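Local coordinates for protein kinase (Staphylococcus aureus subsp. aureus Mu50, PDB 3PY9), which is a membrane serine/threonine kinase whose extracellular PASTA region, the part in this structure, probably binds muropeptides of the cell wall, at residues N45-T50 with V66-G71; I115-V120 with K134-L139. All coordinates share one frame; numbering follows the deposited sequence.

Contacts 1 and 2 hold equivalent elements in two different PASTA domains, one after the other along an elongated chain. Each joins the outermost second strand to the central third strand of a three-stranded sheet, and each has a beta bulge. The centres of contacts 1 and 2 are about 36 Å apart, and their nearest atoms about 16 Å. Both are partly buried: one sheet face turns to the domain's helix, the other outward. The outward faces differ. Contact 1 has K49 beside V67 there, with I48 at the bulge turned toward the partner strand, whereas contact 2 has N117 beside the ring of Y136 and a water bridge. Contact 2 lies nearer the middle of the chain.

Contact 1 (N45-T50 with V66-G71); sequences NEIIKT and VVISKG
I47 and I68 form a non-hydrogen-bonded antiparallel pair with their side chains on the same sheet face. In I47, CG1 stands beside the backbone N (chi1 -53°), and CD1 reaches over to V66 CB at 4.1 Å. At the next pair on this face, the methyl CG2 of T50 meets CG1 of V66 at 4.0 Å. The CG2 branch of I68 lies 3.3 Å from N45 CA, in the loop that leads into strand 47-50.

I48 is the extra residue of a beta bulge between I47 and K49. Its side chain points at the partner strand. CG1 is anti to the carbonyl carbon and chi2 is fully extended (180°), which lays CD1 against the backbone of S69, 3.4 Å from its CA. On the outward face, CB of K49 rests on CG2 of V67 while the lysine chain bends away. The bulge keeps its backbone bonds: I48 N to V67 O is 2.7 Å and V67 N to K49 O is 3.1 Å. S69 OG accepts from G71 N in an ST turn and also bonds Y42 O.

Strands 47-51 and 63-69 form a beta hairpin of the first PASTA domain. Strand 63-69 is the middle strand of the sheet, parallel to strand 30-37 on its far side. V66 and I68 pack on F24 and V17 of helix 17-26, respectively.

Contact 2 (I115-V120 with K134-L139); sequences IANQSV and KLYESL
The carbonyl of Y136 faces both A116 and N117, the mark of a classic beta bulge. A116 N gives it a short bond, 2.6 Å to Y136 O, nearly in line with the C=O. N117 N adds a weak one at 3.5 Å to the same oxygen. In return, Y136 N donates to N117 O at 3.0 Å. Past this pair, S119 N bonds K134 O at 2.8 Å, so the pairing runs on beyond strand 115-118.

The side chains of N117 and Y136 lie side by side and point the same way. N117 has CG anti to its own N (chi1 -169°), which brings ND2 to 3.3 Å from CD2 of the ring. The amide is turned 66° to the ring plane. One water lies in that plane at the ring's edge. It bonds Y136 OH at 3.0 Å and S119 OG at 3.2 Å, bridging the two segments. K134 NZ forms a salt bridge with E103, and S138 OG bonds A110 O.

On the other face, CG of Q118 touches CD2 of L135. Strand 133-138 is central, with strand 100-105 parallel on its far side. I115 and L135 pack on A88 of helix 85-93, and L135 also reaches L92.

Contact 1 (N45-T50 with V66-G71)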
loop_
_atom_site.group_PDB
_atom_site.type_symbol
_atom_site.label_atom_id
_atom_site.label_comp_id
_atom_site.label_asym_id
_atom_site.label_seq_id
_atom_site.Cartn_x
_atom_site.Cartn_y
_atom_site.Cartn_z
ATOM N N ASN A 45 -38.917 13.526 17.130
ATOM C CA ASN A 45 -40.090 13.682 18.032
ATOM C C ASN A 45 -40.522 15.104 18.317
ATOM O O ASN A 45 -40.839 15.523 19.448
ATOM C CB ASN A 45 -39.788 12.887 19.276
ATOM C CG ASN A 45 -39.015 11.663 18.823
ATOM O OD1 ASN A 45 -39.615 10.634 18.504
ATOM N ND2 ASN A 45 -37.688 11.757 18.799
ATOM N N GLU A 46 -40.511 15.817 17.219
ATOM C CA GLU A 46 -40.931 17.178 17.065
ATOM C C GLU A 46 -42.006 17.039 15.989
ATOM O O GLU A 46 -41.867 16.232 15.070
ATOM C CB GLU A 46 -39.817 18.137 16.561
ATOM C CG GLU A 46 -38.771 18.529 17.583
ATOM C CD GLU A 46 -38.133 19.914 17.359
ATOM O OE1 GLU A 46 -37.939 20.332 16.198
ATOM O OE2 GLU A 46 -37.829 20.569 18.384
ATOM N N ILE A 47 -43.098 17.819 16.080
ATOM C CA ILE A 47 -44.146 17.873 15.043
ATOM C C ILE A 47 -43.593 18.444 13.725
ATOM O O ILE A 47 -43.003 19.514 13.704
ATOM C CB ILE A 47 -45.366 18.761 15.460
ATOM C CG1 ILE A 47 -45.971 18.384 16.839
ATOM C CG2 ILE A 47 -46.433 18.796 14.371
ATOM C CD1 ILE A 47 -46.215 16.970 17.071
ATOM N N ILE A 48 -43.848 17.731 12.634
ATOM C CA ILE A 48 -43.381 18.043 11.284
ATOM C C ILE A 48 -44.451 18.798 10.504
ATOM O O ILE A 48 -44.153 19.710 9.733
ATOM C CB ILE A 48 -43.116 16.694 10.558
ATOM C CG1 ILE A 48 -41.778 16.097 10.977
ATOM C CG2 ILE A 48 -43.201 16.795 9.045
ATOM C CD1 ILE A 48 -41.538 14.776 10.268
ATOM N N LYS A 49 -45.709 18.405 10.725
ATOM C CA LYS A 49 -46.834 18.751 9.860
ATOM C C LYS A 49 -48.092 18.537 10.683
ATOM O O LYS A 49 -48.105 17.674 11.568
ATOM C CB LYS A 49 -46.858 17.777 8.674
ATOM C CG LYS A 49 -47.708 18.178 7.458
ATOM C CD LYS A 49 -46.930 19.008 6.397
ATOM C CE LYS A 49 -46.690 20.479 6.823
ATOM N NZ LYS A 49 -46.173 21.368 5.724
ATOM N N THR A 50 -49.154 19.296 10.396
ATOM C CA THR A 50 -50.469 18.966 10.953
ATOM C C THR A 50 -51.549 18.943 9.877
ATOM O O THR A 50 -51.385 19.530 8.821
ATOM C CB THR A 50 -50.908 19.882 12.137
ATOM O OG1 THR A 50 -51.111 21.226 11.685
ATOM C CG2 THR A 50 -49.888 19.841 13.306
ATOM N N VAL A 66 -51.335 14.689 13.585
ATOM C CA VAL A 66 -49.953 15.192 13.645
ATOM C C VAL A 66 -48.973 14.192 13.067
ATOM O O VAL A 66 -49.150 12.985 13.218
ATOM C CB VAL A 66 -49.530 15.564 15.090
ATOM C CG1 VAL A 66 -50.466 16.674 15.667
ATOM C CG2 VAL A 66 -49.534 14.332 15.992
ATOM N N VAL A 67 -47.973 14.702 12.355
ATOM C CA VAL A 67 -46.860 13.889 11.873
ATOM C C VAL A 67 -45.641 14.289 12.688
ATOM O O VAL A 67 -45.387 15.475 12.857
ATOM C CB VAL A 67 -46.581 14.119 10.382
ATOM C CG1 VAL A 67 -45.522 13.150 9.890
ATOM C CG2 VAL A 67 -47.880 13.979 9.532
ATOM N N ILE A 68 -44.913 13.289 13.188
ATOM C CA ILE A 68 -43.742 13.434 14.072
ATOM C C ILE A 68 -42.437 13.054 13.340
ATOM O O ILE A 68 -42.424 12.116 12.524
ATOM C CB ILE A 68 -43.882 12.505 15.319
ATOM C CG1 ILE A 68 -45.248 12.674 15.987
ATOM C CG2 ILE A 68 -42.792 12.767 16.355
ATOM C CD1 ILE A 68 -45.589 14.092 16.383
ATOM N N SER A 69 -41.351 13.786 13.621
ATOM C CA SER A 69 -40.037 13.461 13.054
ATOM C C SER A 69 -39.446 12.190 13.650
ATOM O O SER A 69 -39.420 12.022 14.877
ATOM C CB SER A 69 -39.034 14.613 13.219
ATOM O OG SER A 69 -37.749 14.221 12.726
ATOM N N LYS A 70 -38.991 11.303 12.760
ATOM C CA LYS A 70 -38.178 10.141 13.123
ATOM C C LYS A 70 -36.700 10.475 12.896
ATOM O O LYS A 70 -35.847 9.582 12.824
ATOM C CB LYS A 70 -38.514 8.967 12.208
ATOM C CG LYS A 70 -39.897 8.376 12.331
ATOM C CD LYS A 70 -40.255 7.620 11.043
ATOM C CE LYS A 70 -39.549 6.302 10.931
ATOM N NZ LYS A 70 -40.077 5.583 9.739
ATOM N N GLY A 71 -36.395 11.760 12.755
ATOM C CA GLY A 71 -35.030 12.186 12.492
ATOM C C GLY A 71 -34.636 11.825 11.074
ATOM O O GLY A 71 -35.455 11.289 10.317
#

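Contact 2 (I115-V120 with K134-L139)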
loop_
_atom_site.group_PDB
_atom_site.type_symbol
_atom_site.label_atom_id
_atom_site.label_comp_id
_atom_site.label_asym_id
_atom_site.label_seq_id
_atom_site.Cartn_x
_atom_site.Cartn_y
_atom_site.Cartn_z
ATOM N N ILE A 115 -10.794 3.824 -6.074
ATOM C CA ILE A 115 -10.963 4.519 -4.802
ATOM C C ILE A 115 -9.959 4.075 -3.726
ATOM O O ILE A 115 -9.924 2.907 -3.347
ATOM C CB ILE A 115 -12.404 4.344 -4.301
ATOM C CG1 ILE A 115 -13.377 4.768 -5.390
ATOM C CG2 ILE A 115 -12.639 5.144 -3.007
ATOM C CD1 ILE A 115 -13.069 6.089 -6.024
ATOM N N ALA A 116 -9.150 5.018 -3.253
ATOM C CA ALA A 116 -8.142 4.758 -2.221
ATOM C C ALA A 116 -8.659 4.932 -0.787
ATOM O O ALA A 116 -8.067 4.384 0.151
ATOM C CB ALA A 116 -6.925 5.646 -2.436
ATOM N N ASN A 117 -9.741 5.701 -0.618
ATOM C CA ASN A 117 -10.223 6.103 0.705
ATOM C C ASN A 117 -11.667 6.623 0.617
ATOM O O ASN A 117 -12.094 7.191 -0.410
ATOM C CB ASN A 117 -9.280 7.166 1.315
ATOM C CG ASN A 117 -9.555 7.462 2.813
ATOM O OD1 ASN A 117 -9.134 6.714 3.705
ATOM N ND2 ASN A 117 -10.237 8.578 3.085
ATOM N N GLN A 118 -12.396 6.385 1.708
ATOM C CA GLN A 118 -13.744 6.883 1.977
ATOM C C GLN A 118 -13.744 7.839 3.151
ATOM O O GLN A 118 -13.187 7.539 4.223
ATOM C CB GLN A 118 -14.624 5.743 2.444
ATOM C CG GLN A 118 -15.332 5.016 1.403
ATOM C CD GLN A 118 -15.747 3.670 1.916
ATOM O OE1 GLN A 118 -16.645 3.547 2.764
ATOM N NE2 GLN A 118 -15.084 2.641 1.423
ATOM N N SER A 119 -14.411 8.962 2.937
ATOM C CA SER A 119 -14.790 9.934 3.958
ATOM C C SER A 119 -15.443 9.268 5.159
ATOM O O SER A 119 -15.112 9.569 6.294
ATOM C CB SER A 119 -15.848 10.858 3.336
ATOM O OG SER A 119 -15.629 12.197 3.662
ATOM N N VAL A 120 -16.404 8.389 4.886
ATOM C CA VAL A 120 -17.282 7.826 5.911
ATOM C C VAL A 120 -16.995 6.328 6.017
ATOM O O VAL A 120 -17.072 5.615 5.022
ATOM C CB VAL A 120 -18.784 8.095 5.553
ATOM C CG1 VAL A 120 -19.736 7.414 6.540
ATOM C CG2 VAL A 120 -19.066 9.605 5.474
ATOM N N LYS A 134 -16.969 12.122 0.707
ATOM C CA LYS A 134 -15.819 12.391 -0.126
ATOM C C LYS A 134 -15.116 11.079 -0.445
ATOM O O LYS A 134 -14.866 10.256 0.442
ATOM C CB LYS A 134 -14.895 13.359 0.588
ATOM C CG LYS A 134 -13.904 14.058 -0.300
ATOM C CD LYS A 134 -13.260 15.214 0.450
ATOM C CE LYS A 134 -14.167 16.448 0.495
ATOM N NZ LYS A 134 -14.239 17.124 -0.852
ATOM N N LEU A 135 -14.838 10.872 -1.723
ATOM C CA LEU A 135 -14.139 9.698 -2.165
ATOM C C LEU A 135 -12.797 10.130 -2.723
ATOM O O LEU A 135 -12.701 11.158 -3.426
ATOM C CB LEU A 135 -14.938 8.940 -3.242
ATOM C CG LEU A 135 -16.283 8.287 -2.855
ATOM C CD1 LEU A 135 -16.768 7.396 -3.972
ATOM C CD2 LEU A 135 -16.254 7.479 -1.537
ATOM N N TYR A 136 -11.773 9.343 -2.410
ATOM C CA TYR A 136 -10.425 9.666 -2.805
ATOM C C TYR A 136 -10.031 8.686 -3.883
ATOM O O TYR A 136 -9.845 7.493 -3.620
ATOM C CB TYR A 136 -9.481 9.593 -1.607
ATOM C CG TYR A 136 -9.753 10.654 -0.552
ATOM C CD1 TYR A 136 -9.049 11.850 -0.551
ATOM C CD2 TYR A 136 -10.725 10.461 0.433
ATOM C CE1 TYR A 136 -9.290 12.816 0.408
ATOM C CE2 TYR A 136 -10.968 11.427 1.397
ATOM C CZ TYR A 136 -10.245 12.601 1.375
ATOM O OH TYR A 136 -10.465 13.578 2.324
ATOM N N GLU A 137 -9.937 9.199 -5.103
ATOM C CA GLU A 137 -9.671 8.370 -6.263
ATOM C C GLU A 137 -8.180 8.345 -6.493
ATOM O O GLU A 137 -7.568 9.399 -6.537
ATOM C CB GLU A 137 -10.354 8.973 -7.487
ATOM C CG GLU A 137 -10.236 8.151 -8.744
ATOM C CD GLU A 137 -10.744 8.883 -9.961
ATOM O OE1 GLU A 137 -11.313 9.976 -9.808
ATOM O OE2 GLU A 137 -10.568 8.376 -11.082
ATOM N N SER A 138 -7.609 7.154 -6.671
ATOM C CA SER A 138 -6.168 7.022 -6.898
ATOM C C SER A 138 -5.735 7.551 -8.272
ATOM O O SER A 138 -6.374 7.282 -9.277
ATOM C CB SER A 138 -5.736 5.554 -6.770
ATOM O OG SER A 138 -4.343 5.424 -7.047
ATOM N N LEU A 139 -4.637 8.283 -8.303
ATOM C CA LEU A 139 -3.989 8.616 -9.566
ATOM C C LEU A 139 -2.835 7.652 -9.832
ATOM O O LEU A 139 -1.996 7.924 -10.679
ATOM C CB LEU A 139 -3.462 10.060 -9.553
ATOM C CG LEU A 139 -4.444 11.234 -9.510
ATOM C CD1 LEU A 139 -3.731 12.516 -9.204
ATOM C CD2 LEU A 139 -5.211 11.354 -10.825
HETATM O O HOH W 1 -12.754 13.561 4.311
#